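Thioredoxin-like fold domain-containing protein (Enterococcus faecalis, PDB 1Z6M) is of unknown function but has a thioredoxin-like fold, consistent with a thiol-disulfide oxidoreductase of the DsbA-like kind. Local coordinates at residues I65-Q77 with V138-V150. Numbering follows the deposited sequence.
Sequences IIKLFDKEKESLQ and VIAEANAAHIQFV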
loop_
_atom_site.group_PDB
_atom_site.type_symbol
_atom_site.label_atom_id
_atom_site.label_comp_id
_atom_site.label_asym_id
_atom_site.label_seq_id
_atom_site.Cartn_x
_atom_site.Cartn_y
_atom_site.Cartn_z
ATOM N N ILE A 65 6.975 -4.405 0.024
ATOM C CA ILE A 65 5.876 -5.366 0.061
ATOM C C ILE A 65 4.614 -4.574 0.376
ATOM O O ILE A 65 4.379 -4.147 1.508
ATOM C CB ILE A 65 6.094 -6.527 1.066
ATOM C CG1 ILE A 65 7.439 -7.222 0.830
ATOM C CG2 ILE A 65 4.951 -7.528 0.948
ATOM C CD1 ILE A 65 8.597 -6.652 1.670
ATOM N N ILE A 66 3.825 -4.356 -0.671
ATOM C CA ILE A 66 2.672 -3.472 -0.605
ATOM C C ILE A 66 1.426 -4.301 -0.321
ATOM O O ILE A 66 1.061 -5.183 -1.122
ATOM C CB ILE A 66 2.547 -2.624 -1.890
ATOM C CG1 ILE A 66 3.792 -1.735 -2.059
ATOM C CG2 ILE A 66 1.279 -1.761 -1.849
ATOM C CD1 ILE A 66 3.930 -1.108 -3.442
ATOM N N LYS A 67 0.815 -4.014 0.823
ATOM C CA LYS A 67 -0.323 -4.759 1.339
ATOM C C LYS A 67 -1.568 -3.909 1.197
ATOM O O LYS A 67 -1.747 -2.937 1.934
ATOM C CB LYS A 67 -0.062 -5.161 2.793
ATOM C CG LYS A 67 1.158 -6.093 2.887
ATOM C CD LYS A 67 1.511 -6.450 4.311
ATOM C CE LYS A 67 2.804 -7.256 4.390
ATOM N NZ LYS A 67 2.623 -8.726 4.103
ATOM N N LEU A 68 -2.407 -4.278 0.235
ATOM C CA LEU A 68 -3.620 -3.508 -0.061
ATOM C C LEU A 68 -4.703 -3.933 0.914
ATOM O O LEU A 68 -5.236 -5.043 0.835
ATOM C CB LEU A 68 -4.029 -3.682 -1.525
ATOM C CG LEU A 68 -2.956 -3.220 -2.521
ATOM C CD1 LEU A 68 -3.462 -3.422 -3.934
ATOM C CD2 LEU A 68 -2.545 -1.774 -2.319
ATOM N N PHE A 69 -4.962 -3.039 1.867
ATOM C CA PHE A 69 -5.791 -3.307 3.038
ATOM C C PHE A 69 -7.211 -2.829 2.729
ATOM O O PHE A 69 -7.484 -1.611 2.703
ATOM C CB PHE A 69 -5.161 -2.519 4.201
ATOM C CG PHE A 69 -5.685 -2.829 5.593
ATOM C CD1 PHE A 69 -6.726 -3.723 5.839
ATOM C CD2 PHE A 69 -5.125 -2.152 6.676
ATOM C CE1 PHE A 69 -7.171 -3.938 7.157
ATOM C CE2 PHE A 69 -5.563 -2.367 7.968
ATOM C CZ PHE A 69 -6.596 -3.256 8.212
ATOM N N ASP A 70 -8.116 -3.779 2.461
ATOM C CA ASP A 70 -9.545 -3.413 2.302
ATOM C C ASP A 70 -10.094 -2.995 3.658
ATOM O O ASP A 70 -9.904 -3.705 4.656
ATOM C CB ASP A 70 -10.455 -4.515 1.719
ATOM C CG ASP A 70 -10.040 -4.979 0.318
ATOM O OD1 ASP A 70 -9.016 -4.508 -0.262
ATOM O OD2 ASP A 70 -10.801 -5.818 -0.233
ATOM N N LYS A 71 -10.795 -1.863 3.693
ATOM C CA LYS A 71 -11.202 -1.256 4.953
ATOM C C LYS A 71 -12.704 -1.078 5.001
ATOM O O LYS A 71 -13.364 -1.073 3.968
ATOM C CB LYS A 71 -10.525 0.108 5.126
ATOM C CG LYS A 71 -9.015 0.069 5.300
ATOM C CD LYS A 71 -8.581 -0.558 6.621
ATOM C CE LYS A 71 -8.910 0.303 7.820
ATOM N NZ LYS A 71 -8.892 -0.530 9.045
ATOM N N GLU A 72 -13.226 -0.883 6.211
ATOM C CA GLU A 72 -14.662 -0.812 6.473
ATOM C C GLU A 72 -15.264 0.572 6.253
ATOM O O GLU A 72 -16.451 0.695 5.902
ATOM C CB GLU A 72 -14.952 -1.267 7.909
ATOM C CG GLU A 72 -14.648 -2.737 8.152
ATOM C CD GLU A 72 -15.629 -3.661 7.450
ATOM O OE1 GLU A 72 -16.791 -3.745 7.894
ATOM O OE2 GLU A 72 -15.239 -4.309 6.462
ATOM N N LYS A 73 -14.474 1.613 6.507
ATOM C CA LYS A 73 -14.970 2.989 6.429
ATOM C C LYS A 73 -15.585 3.234 5.056
ATOM O O LYS A 73 -15.013 2.846 4.036
ATOM C CB LYS A 73 -13.842 3.992 6.707
ATOM C CG LYS A 73 -14.271 5.440 6.584
ATOM C CD LYS A 73 -13.186 6.391 7.031
ATOM C CE LYS A 73 -13.095 7.611 6.133
ATOM N NZ LYS A 73 -14.285 8.508 6.228
ATOM N N GLU A 74 -16.756 3.867 5.030
ATOM C CA GLU A 74 -17.524 3.971 3.793
ATOM C C GLU A 74 -16.702 4.505 2.615
ATOM O O GLU A 74 -16.709 3.915 1.533
ATOM C CB GLU A 74 -18.773 4.821 4.013
ATOM C CG GLU A 74 -19.815 4.700 2.921
ATOM C CD GLU A 74 -21.136 5.257 3.380
ATOM O OE1 GLU A 74 -21.982 4.469 3.859
ATOM O OE2 GLU A 74 -21.306 6.488 3.307
ATOM N N SER A 75 -15.992 5.607 2.826
ATOM C CA SER A 75 -15.198 6.194 1.750
ATOM C C SER A 75 -14.153 5.200 1.242
ATOM O O SER A 75 -13.996 5.025 0.029
ATOM C CB SER A 75 -14.529 7.491 2.204
ATOM O OG SER A 75 -13.599 7.238 3.232
ATOM N N LEU A 76 -13.470 4.527 2.166
ATOM C CA LEU A 76 -12.391 3.632 1.785
ATOM C C LEU A 76 -12.860 2.366 1.082
ATOM O O LEU A 76 -12.069 1.707 0.402
ATOM C CB LEU A 76 -11.496 3.297 2.979
ATOM C CG LEU A 76 -10.758 4.480 3.624
ATOM C CD1 LEU A 76 -9.806 3.961 4.697
ATOM C CD2 LEU A 76 -10.008 5.307 2.597
ATOM N N GLN A 77 -14.147 2.050 1.193
ATOM C CA GLN A 77 -14.683 0.938 0.423
ATOM C C GLN A 77 -14.510 1.123 -1.090
ATOM O O GLN A 77 -14.404 0.142 -1.828
ATOM C CB GLN A 77 -16.145 0.680 0.778
ATOM C CG GLN A 77 -16.333 0.144 2.195
ATOM C CD GLN A 77 -17.782 -0.144 2.529
ATOM O OE1 GLN A 77 -18.609 -0.301 1.639
ATOM N NE2 GLN A 77 -18.092 -0.225 3.819
ATOM N N VAL A 138 -4.275 -10.115 4.097
ATOM C CA VAL A 138 -3.859 -8.777 4.522
ATOM C C VAL A 138 -4.665 -8.302 5.731
ATOM O O VAL A 138 -4.109 -7.754 6.681
ATOM C CB VAL A 138 -3.937 -7.770 3.368
ATOM C CG1 VAL A 138 -3.712 -6.360 3.865
ATOM C CG2 VAL A 138 -2.904 -8.122 2.309
ATOM N N ILE A 139 -5.978 -8.503 5.699
ATOM C CA ILE A 139 -6.801 -8.120 6.845
ATOM C C ILE A 139 -6.370 -8.879 8.116
ATOM O O ILE A 139 -6.237 -8.286 9.193
ATOM C CB ILE A 139 -8.289 -8.354 6.554
ATOM C CG1 ILE A 139 -8.769 -7.381 5.475
ATOM C CG2 ILE A 139 -9.129 -8.242 7.833
ATOM C CD1 ILE A 139 -10.091 -7.755 4.861
ATOM N N ALA A 140 -6.133 -10.185 7.979
ATOM C CA ALA A 140 -5.714 -11.023 9.105
ATOM C C ALA A 140 -4.350 -10.608 9.644
ATOM O O ALA A 140 -4.138 -10.590 10.848
ATOM C CB ALA A 140 -5.698 -12.488 8.686
ATOM N N GLU A 141 -3.430 -10.255 8.748
ATOM C CA GLU A 141 -2.089 -9.815 9.136
ATOM C C GLU A 141 -2.153 -8.477 9.870
ATOM O O GLU A 141 -1.540 -8.310 10.923
ATOM C CB GLU A 141 -1.197 -9.725 7.900
ATOM C CG GLU A 141 0.233 -9.358 8.190
ATOM C CD GLU A 141 1.081 -9.171 6.944
ATOM O OE1 GLU A 141 0.665 -9.601 5.838
ATOM O OE2 GLU A 141 2.195 -8.622 7.076
ATOM N N ALA A 142 -2.905 -7.526 9.322
ATOM C CA ALA A 142 -3.098 -6.242 9.996
ATOM C C ALA A 142 -3.673 -6.481 11.389
ATOM O O ALA A 142 -3.252 -5.861 12.374
ATOM C CB ALA A 142 -4.004 -5.335 9.177
ATOM N N ASN A 143 -4.628 -7.403 11.488
ATOM C CA ASN A 143 -5.221 -7.688 12.778
ATOM C C ASN A 143 -4.209 -8.265 13.766
ATOM O O ASN A 143 -4.151 -7.854 14.925
ATOM C CB ASN A 143 -6.410 -8.633 12.635
ATOM C CG ASN A 143 -7.057 -8.916 13.959
ATOM O OD1 ASN A 143 -7.650 -8.029 14.563
ATOM N ND2 ASN A 143 -6.928 -10.147 14.432
ATOM N N ALA A 144 -3.405 -9.211 13.302
ATOM C CA ALA A 144 -2.366 -9.827 14.136
ATOM C C ALA A 144 -1.390 -8.797 14.672
ATOM O O ALA A 144 -0.932 -8.890 15.807
ATOM C CB ALA A 144 -1.614 -10.916 13.355
ATOM N N ALA A 145 -1.075 -7.806 13.841
ATOM C CA ALA A 145 -0.096 -6.783 14.181
ATOM C C ALA A 145 -0.734 -5.566 14.853
ATOM O O ALA A 145 -0.034 -4.626 15.224
ATOM C CB ALA A 145 0.664 -6.367 12.919
ATOM N N HIS A 146 -2.060 -5.591 15.016
ATOM C CA HIS A 146 -2.796 -4.485 15.664
ATOM C C HIS A 146 -2.691 -3.198 14.862
ATOM O O HIS A 146 -2.597 -2.115 15.425
ATOM C CB HIS A 146 -2.358 -4.273 17.127
ATOM C CG HIS A 146 -2.067 -5.553 17.842
ATOM N ND1 HIS A 146 -3.017 -6.533 18.017
ATOM C CD2 HIS A 146 -0.923 -6.035 18.386
ATOM C CE1 HIS A 146 -2.477 -7.563 18.647
ATOM N NE2 HIS A 146 -1.207 -7.286 18.879
ATOM N N ILE A 147 -2.689 -3.354 13.539
ATOM C CA ILE A 147 -2.635 -2.240 12.596
ATOM C C ILE A 147 -4.054 -1.950 12.128
ATOM O O ILE A 147 -4.653 -2.746 11.395
ATOM C CB ILE A 147 -1.743 -2.608 11.392
ATOM C CG1 ILE A 147 -0.289 -2.762 11.847
ATOM C CG2 ILE A 147 -1.849 -1.563 10.271
ATOM C CD1 ILE A 147 0.633 -3.344 10.776
ATOM N N GLN A 148 -4.603 -0.825 12.566
ATOM C CA GLN A 148 -5.961 -0.447 12.186
ATOM C C GLN A 148 -6.007 0.632 11.126
ATOM O O GLN A 148 -7.014 0.792 10.456
ATOM C CB GLN A 148 -6.708 0.108 13.394
ATOM C CG GLN A 148 -6.973 -0.865 14.513
ATOM C CD GLN A 148 -7.471 -0.140 15.746
ATOM O OE1 GLN A 148 -6.812 -0.130 16.784
ATOM N NE2 GLN A 148 -8.616 0.515 15.620
ATOM N N PHE A 149 -4.939 1.407 11.008
ATOM C CA PHE A 149 -4.970 2.606 10.184
ATOM C C PHE A 149 -4.035 2.516 8.998
ATOM O O PHE A 149 -3.071 1.732 8.995
ATOM C CB PHE A 149 -4.628 3.832 11.036
ATOM C CG PHE A 149 -5.433 3.929 12.286
ATOM C CD1 PHE A 149 -4.887 3.543 13.502
ATOM C CD2 PHE A 149 -6.753 4.344 12.242
ATOM C CE1 PHE A 149 -5.637 3.597 14.661
ATOM C CE2 PHE A 149 -7.513 4.410 13.412
ATOM C CZ PHE A 149 -6.949 4.030 14.612
ATOM N N VAL A 150 -4.330 3.316 7.986
ATOM C CA VAL A 150 -3.450 3.436 6.839
ATOM C C VAL A 150 -3.064 4.907 6.644
ATOM O O VAL A 150 -3.794 5.804 7.070
ATOM C CB VAL A 150 -4.090 2.861 5.544
ATOM C CG1 VAL A 150 -4.281 1.336 5.666
ATOM C CG2 VAL A 150 -5.402 3.570 5.207
#
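V138 packs down on the end of strand 62-68. Its CG1 reaches the backbone there, 3.6 Å from L68 O and 3.8 Å from F69 CA. Its two methyls also rest against CB of K67. I139, one residue on, sets its CG1 at the edge of the F69 ring, near the ring plane, and beside D70 O. E141 runs out extended and meets K67 at about a right angle. K67 NZ bonds E141 OE1 at 2.8 Å on the syn lone pair, and OE2 more weakly, forming a salt bridge. The lysine bends only at its last torsion (chi4 -81°), which turns the ammonium to the carboxylate. The same NZ also bonds O of N15 and T18, while OE2 takes N of N15, so this buried ion pair is tied to the N-terminal region. A142 places CB over one face of the F69 ring, 3.9 Å from its centroid, in a CH-pi contact. CD of K71 lies over the opposite face, 3.5 Å above the ring centre. The helix closes in a Schellman motif at H146. After it, I147 O lies at the ring edge, 3.6 Å from F69 CE2. Q148 O accepts a bond from K71 NZ at 2.7 Å, with the donor tilted 26° from the carbonyl plane; bends at chi2 and chi3 fold the lysine back over F69. V150 CG1 meets F69 CD2 obliquely, and its side chain also touches the C39/C42 pair, a possible thioredoxin-type CxxC site. The axes of helix 138-145 and strand 65-68 run at 101° to each other, 9.1 Å apart at closest approach. The strand is held between strands 20-22 and 29-35. L68 points away from segment 138-150, and its side chain touches H83 of helix 77-83.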